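Local coordinates for aromatic-amino-acid aminotransferase (Burkholderia pseudomallei, PDB 4F4E), which probably transfers amino groups between aromatic amino acids such as tyrosine and 2-oxoglutarate, using pyridoxal 5'-phosphate bound covalently as a cofactor, at residues Asp92-Gln102 with Gly116-Leu124; Ile341-Val349 with Phe361-Ser372. All blocks are in the same frame, centred on the assembly; numbering follows the deposited sequence.

Contact 1: residues Asp92-Gln102 with Gly116-Leu124; sequences DGIAAYDASVQ and GRVVTAQAL
Gln122 reaches from the edge strand 118-124 to the start of helix 95-106, where its OE1 takes the backbone N-H of Ile94, the N-cap residue, at 2.9 Å from N to OE1. The bond is close to straight (164° at the hydrogen) and the N-H meets the carbonyl nearly end-on. Gly93, at positive phi, passes within 3.2 Å of Gln122 OE1 through its CA. With CG anti to the backbone N (chi1 -176°), the extended chain of Gln122 carries the amide across to the helix start, and its CG lies 3.6 Å from CE2 of Tyr97. Its own backbone N bonds back to Asp92 O at 3.0 Å. Two turns further along the helix, Gln102 NE2 donates to Thr120 OG1 (2.9 Å), which lies in the plane of the amide, and weakly to Val118 O.

A water lies 2.8 Å from both Asp92 OD2 and Thr120 O and can bridge them, though it has other acceptors to choose from. Val101 CG1 rests on Thr120 CG2. Farther out, the strand pairs with strand 278-284, whose Ser282 binds Thr120 OG1 and whose Gly279 O receives the Tyr97 hydroxyl. Two glutamines thus tie the helix to a sheet edge largely by directional polar bonds.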
ATOM      1  N   ASP A  92       4.355  -9.612   5.845  1.00  8.31           N
ATOM      2  CA  ASP A  92       3.158 -10.288   5.398  1.00  8.56           C
ATOM      3  C   ASP A  92       1.942 -10.042   6.270  1.00  8.30           C
ATOM      4  O   ASP A  92       0.973 -10.766   6.187  1.00  8.77           O
ATOM      5  CB  ASP A  92       3.390 -11.809   5.277  1.00  9.09           C
ATOM      6  CG  ASP A  92       4.017 -12.432   6.516  1.00  9.78           C
ATOM      7  OD1 ASP A  92       4.417 -11.724   7.464  1.00 10.28           O
ATOM      8  OD2 ASP A  92       4.170 -13.684   6.501  1.00 10.66           O
ATOM      9  N   GLY A  93       2.049  -9.083   7.156  1.00  8.42           N
ATOM     10  CA  GLY A  93       0.896  -8.557   7.916  1.00  7.96           C
ATOM     11  C   GLY A  93       0.657  -9.271   9.225  1.00  7.83           C
ATOM     12  O   GLY A  93       1.521  -9.969   9.756  1.00  7.88           O
ATOM     13  N   ILE A  94      -0.524  -9.054   9.774  1.00  7.57           N
ATOM     14  CA  ILE A  94      -0.910  -9.589  11.088  1.00  8.08           C
ATOM     15  C   ILE A  94      -1.121 -11.084  10.951  1.00  8.20           C
ATOM     16  O   ILE A  94      -1.938 -11.526  10.192  1.00  8.33           O
ATOM     17  CB  ILE A  94      -2.207  -8.917  11.599  1.00  8.00           C
ATOM     18  CG1 ILE A  94      -1.993  -7.407  11.753  1.00  7.96           C
ATOM     19  CG2 ILE A  94      -2.641  -9.542  12.939  1.00  8.08           C
ATOM     20  CD1 ILE A  94      -3.275  -6.635  11.715  1.00  8.24           C
ATOM     21  N   ALA A  95      -0.345 -11.882  11.678  1.00  8.59           N
ATOM     22  CA  ALA A  95      -0.400 -13.312  11.493  1.00  8.85           C
ATOM     23  C   ALA A  95      -1.792 -13.897  11.760  1.00  9.01           C
ATOM     24  O   ALA A  95      -2.275 -14.773  11.020  1.00  9.65           O
ATOM     25  CB  ALA A  95       0.638 -13.973  12.387  1.00  9.07           C
ATOM     26  N   ALA A  96      -2.467 -13.421  12.796  1.00  9.40           N
ATOM     27  CA  ALA A  96      -3.803 -13.941  13.134  1.00  9.41           C
ATOM     28  C   ALA A  96      -4.791 -13.617  12.014  1.00  9.12           C
ATOM     29  O   ALA A  96      -5.734 -14.390  11.785  1.00  9.10           O
ATOM     30  CB  ALA A  96      -4.320 -13.328  14.463  1.00  9.86           C
ATOM     31  N   TYR A  97      -4.633 -12.440  11.395  1.00  8.62           N
ATOM     32  CA  TYR A  97      -5.476 -12.038  10.253  1.00  8.28           C
ATOM     33  C   TYR A  97      -5.229 -13.003   9.101  1.00  8.25           C
ATOM     34  O   TYR A  97      -6.184 -13.542   8.530  1.00  8.32           O
ATOM     35  CB  TYR A  97      -5.131 -10.611   9.786  1.00  7.92           C
ATOM     36  CG  TYR A  97      -5.684 -10.178   8.455  1.00  7.62           C
ATOM     37  CD1 TYR A  97      -6.927  -9.549   8.361  1.00  7.63           C
ATOM     38  CD2 TYR A  97      -4.956 -10.319   7.304  1.00  7.42           C
ATOM     39  CE1 TYR A  97      -7.415  -9.144   7.137  1.00  7.66           C
ATOM     40  CE2 TYR A  97      -5.440  -9.937   6.088  1.00  7.35           C
ATOM     41  CZ  TYR A  97      -6.671  -9.308   6.000  1.00  7.55           C
ATOM     42  OH  TYR A  97      -7.128  -8.855   4.781  1.00  8.16           O
ATOM     43  N   ASP A  98      -3.956 -13.259   8.816  1.00  8.15           N
ATOM     44  CA  ASP A  98      -3.594 -14.147   7.735  1.00  8.03           C
ATOM     45  C   ASP A  98      -4.218 -15.511   7.961  1.00  8.35           C
ATOM     46  O   ASP A  98      -4.769 -16.096   7.060  1.00  8.41           O
ATOM     47  CB  ASP A  98      -2.080 -14.295   7.609  1.00  8.06           C
ATOM     48  CG  ASP A  98      -1.393 -13.045   7.146  1.00  7.64           C
ATOM     49  OD1 ASP A  98      -2.042 -12.234   6.493  1.00  7.33           O
ATOM     50  OD2 ASP A  98      -0.166 -12.874   7.438  1.00  7.70           O
ATOM     51  N   ALA A  99      -4.138 -16.029   9.184  1.00  8.59           N
ATOM     52  CA  ALA A  99      -4.752 -17.319   9.508  1.00  9.20           C
ATOM     53  C   ALA A  99      -6.263 -17.336   9.384  1.00  9.28           C
ATOM     54  O   ALA A  99      -6.816 -18.315   8.914  1.00  9.25           O
ATOM     55  CB  ALA A  99      -4.352 -17.752  10.921  1.00  9.53           C
ATOM     56  N   SER A 100      -6.929 -16.290   9.849  1.00  9.79           N
ATOM     57  CA  SER A 100      -8.390 -16.189   9.736  1.00 10.10           C
ATOM     58  C   SER A 100      -8.843 -16.087   8.297  1.00 10.21           C
ATOM     59  O   SER A 100      -9.903 -16.626   7.922  1.00 10.23           O
ATOM     60  CB  SER A 100      -8.910 -14.957  10.508  1.00 10.57           C
ATOM     61  OG  SER A 100      -8.759 -15.116  11.889  1.00 11.27           O
ATOM     62  N   VAL A 101      -8.078 -15.377   7.464  1.00 10.08           N
ATOM     63  CA  VAL A 101      -8.418 -15.291   6.029  1.00 10.16           C
ATOM     64  C   VAL A 101      -8.400 -16.675   5.408  1.00 10.41           C
ATOM     65  O   VAL A 101      -9.290 -17.020   4.641  1.00 10.22           O
ATOM     66  CB  VAL A 101      -7.458 -14.336   5.286  1.00 10.02           C
ATOM     67  CG1 VAL A 101      -7.418 -14.602   3.761  1.00 10.43           C
ATOM     68  CG2 VAL A 101      -7.764 -12.870   5.623  1.00  9.95           C
ATOM     69  N   GLN A 102      -7.384 -17.474   5.718  1.00 10.86           N
ATOM     70  CA  GLN A 102      -7.269 -18.808   5.121  1.00 11.71           C
ATOM     71  C   GLN A 102      -8.439 -19.675   5.490  1.00 12.09           C
ATOM     72  O   GLN A 102      -8.938 -20.413   4.657  1.00 13.12           O
ATOM     73  CB  GLN A 102      -6.025 -19.549   5.589  1.00 12.05           C
ATOM     74  CG  GLN A 102      -4.795 -18.938   5.159  1.00 12.11           C
ATOM     75  CD  GLN A 102      -3.573 -19.713   5.551  1.00 12.71           C
ATOM     76  OE1 GLN A 102      -3.600 -20.642   6.417  1.00 13.63           O
ATOM     77  NE2 GLN A 102      -2.500 -19.391   4.891  1.00 11.69           N
ATOM     78  N   GLY A 116       0.215 -27.142   6.247  1.00 14.35           N
ATOM     79  CA  GLY A 116       1.088 -25.991   6.066  1.00 13.52           C
ATOM     80  C   GLY A 116       1.388 -25.605   4.641  1.00 12.94           C
ATOM     81  O   GLY A 116       2.458 -25.066   4.334  1.00 12.31           O
ATOM     82  N   ARG A 117       0.466 -25.911   3.755  1.00 12.73           N
ATOM     83  CA  ARG A 117       0.682 -25.723   2.345  1.00 12.60           C
ATOM     84  C   ARG A 117       0.160 -24.391   1.833  1.00 12.06           C
ATOM     85  O   ARG A 117       0.396 -24.093   0.666  1.00 12.89           O
ATOM     86  CB  ARG A 117       0.045 -26.877   1.563  1.00 13.50           C
ATOM     87  CG  ARG A 117       0.884 -28.119   1.606  1.00 14.76           C
ATOM     88  CD  ARG A 117       0.169 -29.315   0.993  1.00 15.68           C
ATOM     89  NE  ARG A 117      -0.233 -29.061  -0.376  1.00 16.39           N
ATOM     90  CZ  ARG A 117      -0.900 -29.917  -1.144  1.00 18.08           C
ATOM     91  NH1 ARG A 117      -1.218 -31.109  -0.686  1.00 19.37           N
ATOM     92  NH2 ARG A 117      -1.250 -29.573  -2.390  1.00 18.96           N
ATOM     93  N   VAL A 118      -0.556 -23.601   2.655  1.00 11.43           N
ATOM     94  CA  VAL A 118      -1.122 -22.325   2.210  1.00 10.95           C
ATOM     95  C   VAL A 118      -0.332 -21.158   2.777  1.00 10.53           C
ATOM     96  O   VAL A 118      -0.068 -21.091   3.988  1.00 11.27           O
ATOM     97  CB  VAL A 118      -2.597 -22.177   2.630  1.00 11.38           C
ATOM     98  CG1 VAL A 118      -3.258 -20.981   1.927  1.00 11.21           C
ATOM     99  CG2 VAL A 118      -3.334 -23.488   2.352  1.00 11.59           C
ATOM    100  N   VAL A 119       0.034 -20.254   1.886  1.00 10.01           N
ATOM    101  CA  VAL A 119       0.716 -19.009   2.193  1.00  9.99           C
ATOM    102  C   VAL A 119      -0.292 -17.898   2.046  1.00  9.51           C
ATOM    103  O   VAL A 119      -0.952 -17.816   1.019  1.00  9.51           O
ATOM    104  CB  VAL A 119       1.856 -18.782   1.157  1.00 10.38           C
ATOM    105  CG1 VAL A 119       2.470 -17.403   1.340  1.00 10.62           C
ATOM    106  CG2 VAL A 119       2.913 -19.882   1.273  1.00 10.76           C
ATOM    107  N   THR A 120      -0.430 -17.067   3.068  1.00  8.77           N
ATOM    108  CA  THR A 120      -1.272 -15.882   3.027  1.00  8.36           C
ATOM    109  C   THR A 120      -0.556 -14.662   3.528  1.00  8.27           C
ATOM    110  O   THR A 120       0.003 -14.674   4.643  1.00  9.22           O
ATOM    111  CB  THR A 120      -2.566 -16.089   3.830  1.00  8.20           C
ATOM    112  OG1 THR A 120      -3.288 -17.190   3.257  1.00  8.29           O
ATOM    113  CG2 THR A 120      -3.431 -14.828   3.797  1.00  7.82           C
ATOM    114  N   ALA A 121      -0.517 -13.604   2.700  1.00  7.80           N
ATOM    115  CA  ALA A 121       0.061 -12.323   3.089  1.00  7.54           C
ATOM    116  C   ALA A 121      -1.051 -11.261   3.017  1.00  7.25           C
ATOM    117  O   ALA A 121      -1.753 -11.153   2.022  1.00  7.12           O
ATOM    118  CB  ALA A 121       1.224 -11.892   2.171  1.00  7.56           C
ATOM    119  N   GLN A 122      -1.183 -10.489   4.082  1.00  7.01           N
ATOM    120  CA  GLN A 122      -2.040  -9.351   4.095  1.00  6.93           C
ATOM    121  C   GLN A 122      -1.635  -8.412   2.988  1.00  6.71           C
ATOM    122  O   GLN A 122      -0.462  -8.278   2.671  1.00  7.14           O
ATOM    123  CB  GLN A 122      -1.932  -8.647   5.467  1.00  6.90           C
ATOM    124  CG  GLN A 122      -2.861  -7.461   5.692  1.00  6.74           C
ATOM    125  CD  GLN A 122      -2.571  -6.781   6.994  1.00  6.92           C
ATOM    126  OE1 GLN A 122      -2.091  -7.410   7.932  1.00  7.16           O
ATOM    127  NE2 GLN A 122      -2.874  -5.486   7.066  1.00  6.74           N
ATOM    128  N   ALA A 123      -2.619  -7.755   2.398  1.00  6.51           N
ATOM    129  CA  ALA A 123      -2.392  -6.943   1.209  1.00  6.48           C
ATOM    130  C   ALA A 123      -3.237  -5.677   1.216  1.00  6.40           C
ATOM    131  O   ALA A 123      -4.234  -5.591   1.945  1.00  5.99           O
ATOM    132  CB  ALA A 123      -2.697  -7.798  -0.065  1.00  6.21           C
ATOM    133  N   LEU A 124      -2.888  -4.724   0.329  1.00  6.67           N
ATOM    134  CA  LEU A 124      -3.624  -3.456   0.223  1.00  6.98           C
ATOM    135  C   LEU A 124      -4.868  -3.647  -0.634  1.00  6.97           C
ATOM    136  O   LEU A 124      -4.904  -3.313  -1.804  1.00  6.85           O
ATOM    137  CB  LEU A 124      -2.726  -2.351  -0.307  1.00  7.47           C
ATOM    138  CG  LEU A 124      -1.752  -1.682   0.658  1.00  8.22           C
ATOM    139  CD1 LEU A 124      -2.425  -0.804   1.694  1.00  8.37           C
ATOM    140  CD2 LEU A 124      -0.826  -2.626   1.368  1.00  8.92           C
TER
HETATM  141  O   HOH W   1       1.967 -15.368   6.461  1.00  9.19           O

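Contact 2: residues Ile341-Val349 with Phe361-Ser372; sequences IRAMRNGLV and FSFINAQRGMFS
In the small domain of this class-I (fold type I) aminotransferase, the long helix 324-354 is joined to the segment that leads through a short helical turn, 363-366, into strand 371-373. The joint centres on Arg345, buried with its guanidinium inside the curve of 364-372. Its chain runs extended from CG to NE, then turns at the end (chi4 -76°), presenting the edge of the guanidinium to a row of oxygens. NH1 gives a fairly straight bond (160°) to Ser372 OG at 2.7 Å, nearly in the guanidinium plane, and another to a lone pair of Ile364 O. NH2 serves Phe371 O at 2.9 Å, also in plane, and Gly369 O at 2.8 Å, somewhat tilted from it; both carbonyls receive it from above their own planes. Gln367 O sits over the centre of one face, 3.2 Å from CZ, and a water joins NE to Gly369 N. Four acceptors at the rim thus fix the rotation of the group, and the surrounding carbonyls would be expected to favour its positive charge.

Toward the C-terminal end of 341-349 apolar and polar contacts mix: Val349 CG2 packs 3.6 Å from Ile364 CB. Asn365 ND2 donates to Asn346 OD1, the two amides being turned 38° apart, and its OD1 shares a water with Arg342 O. At the other end Ile341 CG2 lies against Gly369 O. Beyond the two segments, helix 408-419 packs on Leu348 and Phe361, and Arg368 forms a salt bridge with Asp211. Gln367 OE1 forms a second shell that positions Ser372 OG: the hydroxyl, which accepts from Arg345 NH1, donates its own hydrogen to a lone pair of Gln367 OE1, 2.6 Å from OG.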
ATOM      1  N   ILE A 341     -29.956  -6.342  -1.902  1.00 12.30           N
ATOM      2  CA  ILE A 341     -29.672  -6.376  -3.330  1.00 11.93           C
ATOM      3  C   ILE A 341     -30.647  -7.271  -4.075  1.00 12.24           C
ATOM      4  O   ILE A 341     -31.138  -6.911  -5.132  1.00 11.76           O
ATOM      5  CB  ILE A 341     -28.203  -6.782  -3.633  1.00 11.38           C
ATOM      6  CG1 ILE A 341     -27.216  -5.730  -3.107  1.00 11.44           C
ATOM      7  CG2 ILE A 341     -28.018  -7.032  -5.142  1.00 11.20           C
ATOM      8  CD1 ILE A 341     -25.757  -6.271  -3.083  1.00 11.19           C
ATOM      9  N   ARG A 342     -30.903  -8.451  -3.533  1.00 12.85           N
ATOM     10  CA  ARG A 342     -31.849  -9.396  -4.127  1.00 13.94           C
ATOM     11  C   ARG A 342     -33.256  -8.788  -4.194  1.00 13.94           C
ATOM     12  O   ARG A 342     -33.984  -9.006  -5.164  1.00 14.37           O
ATOM     13  CB  ARG A 342     -31.899 -10.669  -3.294  1.00 14.84           C
ATOM     14  CG  ARG A 342     -30.664 -11.547  -3.354  1.00 16.51           C
ATOM     15  CD  ARG A 342     -30.863 -12.814  -2.537  1.00 19.04           C
ATOM     16  NE  ARG A 342     -29.741 -13.751  -2.642  1.00 21.46           N
ATOM     17  CZ  ARG A 342     -29.704 -14.934  -2.031  1.00 24.12           C
ATOM     18  NH1 ARG A 342     -30.710 -15.339  -1.245  1.00 27.28           N
ATOM     19  NH2 ARG A 342     -28.681 -15.743  -2.226  1.00 24.69           N
ATOM     20  N   ALA A 343     -33.632  -8.061  -3.152  1.00 13.49           N
ATOM     21  CA  ALA A 343     -34.973  -7.443  -3.100  1.00 13.87           C
ATOM     22  C   ALA A 343     -35.085  -6.383  -4.225  1.00 13.58           C
ATOM     23  O   ALA A 343     -36.153  -6.219  -4.867  1.00 14.14           O
ATOM     24  CB  ALA A 343     -35.196  -6.770  -1.754  1.00 13.67           C
ATOM     25  N   MET A 344     -33.985  -5.680  -4.462  1.00 12.80           N
ATOM     26  CA  MET A 344     -33.969  -4.618  -5.486  1.00 12.87           C
ATOM     27  C   MET A 344     -33.996  -5.246  -6.862  1.00 12.61           C
ATOM     28  O   MET A 344     -34.720  -4.764  -7.753  1.00 12.55           O
ATOM     29  CB  MET A 344     -32.764  -3.679  -5.318  1.00 12.56           C
ATOM     30  CG  MET A 344     -32.776  -2.815  -4.073  1.00 13.42           C
ATOM     31  SD  MET A 344     -34.213  -1.730  -3.971  1.00 15.45           S
ATOM     32  CE  MET A 344     -35.341  -2.711  -2.994  1.00 16.44           C
ATOM     33  N   ARG A 345     -33.209  -6.312  -7.055  1.00 12.78           N
ATOM     34  CA  ARG A 345     -33.243  -7.051  -8.308  1.00 13.13           C
ATOM     35  C   ARG A 345     -34.682  -7.492  -8.587  1.00 13.54           C
ATOM     36  O   ARG A 345     -35.243  -7.253  -9.683  1.00 13.50           O
ATOM     37  CB  ARG A 345     -32.353  -8.308  -8.256  1.00 13.22           C
ATOM     38  CG  ARG A 345     -30.881  -7.974  -8.286  1.00 12.85           C
ATOM     39  CD  ARG A 345     -30.006  -9.238  -8.252  1.00 12.74           C
ATOM     40  NE  ARG A 345     -28.576  -8.915  -8.316  1.00 12.40           N
ATOM     41  CZ  ARG A 345     -27.941  -8.541  -9.420  1.00 12.18           C
ATOM     42  NH1 ARG A 345     -28.594  -8.436 -10.570  1.00 11.94           N
ATOM     43  NH2 ARG A 345     -26.628  -8.263  -9.374  1.00 12.24           N
ATOM     44  N   ASN A 346     -35.304  -8.135  -7.608  1.00 14.77           N
ATOM     45  CA  ASN A 346     -36.627  -8.701  -7.892  1.00 15.87           C
ATOM     46  C   ASN A 346     -37.678  -7.595  -8.050  1.00 15.79           C
ATOM     47  O   ASN A 346     -38.612  -7.747  -8.865  1.00 16.39           O
ATOM     48  CB  ASN A 346     -37.123  -9.691  -6.850  1.00 17.36           C
ATOM     49  CG  ASN A 346     -38.373 -10.415  -7.328  1.00 19.84           C
ATOM     50  OD1 ASN A 346     -38.427 -10.913  -8.478  1.00 21.83           O
ATOM     51  ND2 ASN A 346     -39.408 -10.412  -6.505  1.00 21.12           N
ATOM     52  N   GLY A 347     -37.527  -6.533  -7.270  1.00 15.20           N
ATOM     53  CA  GLY A 347     -38.446  -5.396  -7.378  1.00 15.10           C
ATOM     54  C   GLY A 347     -38.345  -4.756  -8.751  1.00 14.54           C
ATOM     55  O   GLY A 347     -39.353  -4.344  -9.302  1.00 15.64           O
ATOM     56  N   LEU A 348     -37.140  -4.658  -9.317  1.00 13.47           N
ATOM     57  CA  LEU A 348     -36.983  -4.084 -10.655  1.00 13.22           C
ATOM     58  C   LEU A 348     -37.620  -5.002 -11.682  1.00 13.74           C
ATOM     59  O   LEU A 348     -38.395  -4.575 -12.563  1.00 13.47           O
ATOM     60  CB  LEU A 348     -35.516  -3.796 -10.981  1.00 12.76           C
ATOM     61  CG  LEU A 348     -35.172  -3.144 -12.337  1.00 13.05           C
ATOM     62  CD1 LEU A 348     -35.794  -1.748 -12.521  1.00 12.67           C
ATOM     63  CD2 LEU A 348     -33.667  -3.102 -12.526  1.00 12.72           C
ATOM     64  N   VAL A 349     -37.352  -6.303 -11.570  1.00 13.40           N
ATOM     65  CA  VAL A 349     -37.974  -7.241 -12.500  1.00 14.52           C
ATOM     66  C   VAL A 349     -39.502  -7.169 -12.461  1.00 15.81           C
ATOM     67  O   VAL A 349     -40.149  -7.074 -13.502  1.00 16.08           O
ATOM     68  CB  VAL A 349     -37.519  -8.683 -12.200  1.00 14.15           C
ATOM     69  CG1 VAL A 349     -38.231  -9.658 -13.132  1.00 14.19           C
ATOM     70  CG2 VAL A 349     -35.978  -8.794 -12.368  1.00 13.17           C
ATOM     71  N   PHE A 361     -36.881  -8.833 -18.500  1.00 31.19           N
ATOM     72  CA  PHE A 361     -35.776  -8.526 -17.566  1.00 28.63           C
ATOM     73  C   PHE A 361     -35.556  -9.564 -16.463  1.00 27.85           C
ATOM     74  O   PHE A 361     -34.806  -9.343 -15.514  1.00 26.20           O
ATOM     75  CB  PHE A 361     -35.952  -7.127 -17.009  1.00 29.73           C
ATOM     76  CG  PHE A 361     -35.500  -6.055 -17.946  1.00 31.18           C
ATOM     77  CD1 PHE A 361     -36.370  -5.519 -18.878  1.00 31.96           C
ATOM     78  CD2 PHE A 361     -34.198  -5.584 -17.898  1.00 33.49           C
ATOM     79  CE1 PHE A 361     -35.940  -4.541 -19.749  1.00 31.25           C
ATOM     80  CE2 PHE A 361     -33.765  -4.582 -18.759  1.00 32.92           C
ATOM     81  CZ  PHE A 361     -34.642  -4.072 -19.692  1.00 32.72           C
ATOM     82  N   SER A 362     -36.174 -10.720 -16.611  1.00 28.38           N
ATOM     83  CA  SER A 362     -35.908 -11.880 -15.758  1.00 29.12           C
ATOM     84  C   SER A 362     -34.408 -12.199 -15.433  1.00 26.26           C
ATOM     85  O   SER A 362     -34.075 -12.586 -14.311  1.00 24.93           O
ATOM     86  CB  SER A 362     -36.622 -13.082 -16.394  1.00 34.41           C
ATOM     87  OG  SER A 362     -36.485 -14.243 -15.602  1.00 40.64           O
ATOM     88  N   PHE A 363     -33.505 -12.024 -16.401  1.00 22.76           N
ATOM     89  CA  PHE A 363     -32.084 -12.208 -16.183  1.00 19.77           C
ATOM     90  C   PHE A 363     -31.503 -11.381 -15.010  1.00 17.79           C
ATOM     91  O   PHE A 363     -30.491 -11.766 -14.442  1.00 16.29           O
ATOM     92  CB  PHE A 363     -31.285 -11.898 -17.446  1.00 20.50           C
ATOM     93  CG  PHE A 363     -31.320 -10.458 -17.863  1.00 20.73           C
ATOM     94  CD1 PHE A 363     -30.392  -9.544 -17.373  1.00 19.93           C
ATOM     95  CD2 PHE A 363     -32.293 -10.007 -18.767  1.00 22.06           C
ATOM     96  CE1 PHE A 363     -30.425  -8.216 -17.764  1.00 20.56           C
ATOM     97  CE2 PHE A 363     -32.306  -8.676 -19.178  1.00 21.90           C
ATOM     98  CZ  PHE A 363     -31.402  -7.780 -18.650  1.00 21.55           C
ATOM     99  N   ILE A 364     -32.163 -10.294 -14.633  1.00 16.12           N
ATOM    100  CA  ILE A 364     -31.695  -9.478 -13.510  1.00 15.64           C
ATOM    101  C   ILE A 364     -31.751 -10.290 -12.231  1.00 14.95           C
ATOM    102  O   ILE A 364     -30.951 -10.085 -11.331  1.00 14.57           O
ATOM    103  CB  ILE A 364     -32.533  -8.169 -13.364  1.00 15.86           C
ATOM    104  CG1 ILE A 364     -32.323  -7.269 -14.589  1.00 16.27           C
ATOM    105  CG2 ILE A 364     -32.151  -7.389 -12.105  1.00 15.78           C
ATOM    106  CD1 ILE A 364     -30.946  -6.635 -14.683  1.00 17.51           C
ATOM    107  N   ASN A 365     -32.701 -11.196 -12.107  1.00 15.19           N
ATOM    108  CA  ASN A 365     -32.724 -12.031 -10.898  1.00 16.16           C
ATOM    109  C   ASN A 365     -31.667 -13.150 -10.863  1.00 15.85           C
ATOM    110  O   ASN A 365     -31.310 -13.640  -9.771  1.00 17.33           O
ATOM    111  CB  ASN A 365     -34.101 -12.642 -10.717  1.00 17.13           C
ATOM    112  CG  ASN A 365     -35.096 -11.670 -10.124  1.00 17.75           C
ATOM    113  OD1 ASN A 365     -34.759 -10.790  -9.314  1.00 17.12           O
ATOM    114  ND2 ASN A 365     -36.360 -11.865 -10.485  1.00 17.76           N
ATOM    115  N   ALA A 366     -31.161 -13.510 -12.041  1.00 15.10           N
ATOM    116  CA  ALA A 366     -30.159 -14.576 -12.206  1.00 15.42           C
ATOM    117  C   ALA A 366     -28.752 -14.040 -12.020  1.00 14.79           C
ATOM    118  O   ALA A 366     -27.853 -14.776 -11.590  1.00 14.74           O
ATOM    119  CB  ALA A 366     -30.273 -15.153 -13.593  1.00 16.46           C
ATOM    120  N   GLN A 367     -28.563 -12.767 -12.362  1.00 13.71           N
ATOM    121  CA  GLN A 367     -27.303 -12.073 -12.087  1.00 13.37           C
ATOM    122  C   GLN A 367     -27.142 -11.808 -10.590  1.00 13.25           C
ATOM    123  O   GLN A 367     -28.121 -11.712  -9.843  1.00 13.29           O
ATOM    124  CB  GLN A 367     -27.156 -10.817 -12.977  1.00 12.86           C
ATOM    125  CG  GLN A 367     -27.120 -11.225 -14.441  1.00 13.54           C
ATOM    126  CD  GLN A 367     -27.157 -10.107 -15.449  1.00 13.22           C
ATOM    127  OE1 GLN A 367     -27.344  -8.954 -15.108  1.00 12.81           O
ATOM    128  NE2 GLN A 367     -26.974 -10.464 -16.722  1.00 13.47           N
ATOM    129  N   ARG A 368     -25.889 -11.772 -10.148  1.00 13.12           N
ATOM    130  CA  ARG A 368     -25.571 -11.696  -8.719  1.00 13.49           C
ATOM    131  C   ARG A 368     -24.499 -10.679  -8.408  1.00 12.33           C
ATOM    132  O   ARG A 368     -23.583 -10.471  -9.189  1.00 12.23           O
ATOM    133  CB  ARG A 368     -25.058 -13.048  -8.201  1.00 14.52           C
ATOM    134  CG  ARG A 368     -26.016 -14.175  -8.427  1.00 16.38           C
ATOM    135  CD  ARG A 368     -25.763 -15.312  -7.452  1.00 17.59           C
ATOM    136  NE  ARG A 368     -24.465 -15.847  -7.711  1.00 18.26           N
ATOM    137  CZ  ARG A 368     -23.855 -16.759  -6.972  1.00 19.06           C
ATOM    138  NH1 ARG A 368     -24.461 -17.329  -5.927  1.00 19.06           N
ATOM    139  NH2 ARG A 368     -22.659 -17.156  -7.354  1.00 18.81           N
ATOM    140  N   GLY A 369     -24.580 -10.129  -7.208  1.00 11.76           N
ATOM    141  CA  GLY A 369     -23.605  -9.192  -6.678  1.00 10.91           C
ATOM    142  C   GLY A 369     -24.061  -7.779  -6.899  1.00 10.99           C
ATOM    143  O   GLY A 369     -25.264  -7.511  -7.082  1.00 10.45           O
ATOM    144  N   MET A 370     -23.108  -6.860  -6.907  1.00 10.37           N
ATOM    145  CA  MET A 370     -23.445  -5.446  -6.924  1.00 11.37           C
ATOM    146  C   MET A 370     -23.840  -4.926  -8.315  1.00 10.78           C
ATOM    147  O   MET A 370     -24.385  -3.840  -8.424  1.00  9.94           O
ATOM    148  CB  MET A 370     -22.266  -4.624  -6.439  1.00 12.01           C
ATOM    149  CG  MET A 370     -21.938  -4.995  -5.018  1.00 13.27           C
ATOM    150  SD  MET A 370     -21.182  -3.592  -4.206  1.00 15.81           S
ATOM    151  CE  MET A 370     -20.849  -4.491  -2.694  1.00 13.65           C
ATOM    152  N   PHE A 371     -23.515  -5.676  -9.360  1.00 10.74           N
ATOM    153  CA  PHE A 371     -23.722  -5.206 -10.748  1.00 11.39           C
ATOM    154  C   PHE A 371     -24.632  -6.058 -11.586  1.00 11.73           C
ATOM    155  O   PHE A 371     -24.778  -7.278 -11.370  1.00 12.00           O
ATOM    156  CB  PHE A 371     -22.377  -5.133 -11.478  1.00 11.45           C
ATOM    157  CG  PHE A 371     -21.392  -4.320 -10.749  1.00 12.06           C
ATOM    158  CD1 PHE A 371     -21.483  -2.944 -10.761  1.00 12.33           C
ATOM    159  CD2 PHE A 371     -20.411  -4.934  -9.995  1.00 12.21           C
ATOM    160  CE1 PHE A 371     -20.623  -2.185 -10.025  1.00 12.85           C
ATOM    161  CE2 PHE A 371     -19.522  -4.190  -9.266  1.00 12.74           C
ATOM    162  CZ  PHE A 371     -19.620  -2.805  -9.271  1.00 12.98           C
ATOM    163  N   SER A 372     -25.204  -5.415 -12.600  1.00 11.75           N
ATOM    164  CA  SER A 372     -25.865  -6.125 -13.693  1.00 12.34           C
ATOM    165  C   SER A 372     -25.576  -5.403 -14.995  1.00 12.30           C
ATOM    166  O   SER A 372     -25.470  -4.171 -15.037  1.00 11.48           O
ATOM    167  CB  SER A 372     -27.389  -6.179 -13.489  1.00 13.11           C
ATOM    168  OG  SER A 372     -27.802  -7.454 -12.986  1.00 13.56           O
TER
HETATM  169  O   HOH W   2     -33.759 -11.247  -6.692  1.00 22.35           O
HETATM  170  O   HOH W   3     -27.474 -10.335  -5.970  1.00 10.87           O

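In the fold
The two contacts lie on opposite sides of the chain's centre, their own centres about 34 Å apart, and share no helix or strand. Both are largely buried. Contact 1 fastens a helix to the edge strand of the large mixed sheet, whereas contact 2 joins a long helix to a winding segment and a short strand of a separate two-stranded sheet. The chemistry differs accordingly: two glutamine amides and a backbone bond spread the grip of contact 1 along the interface, while one buried cation gathers that of contact 2. Exposed residues take part only in contact 2, Asn365 among them. Tyr306 of the second subunit packs on Leu124, at the end of segment 116-124; no other chain touches the segments of contact 2.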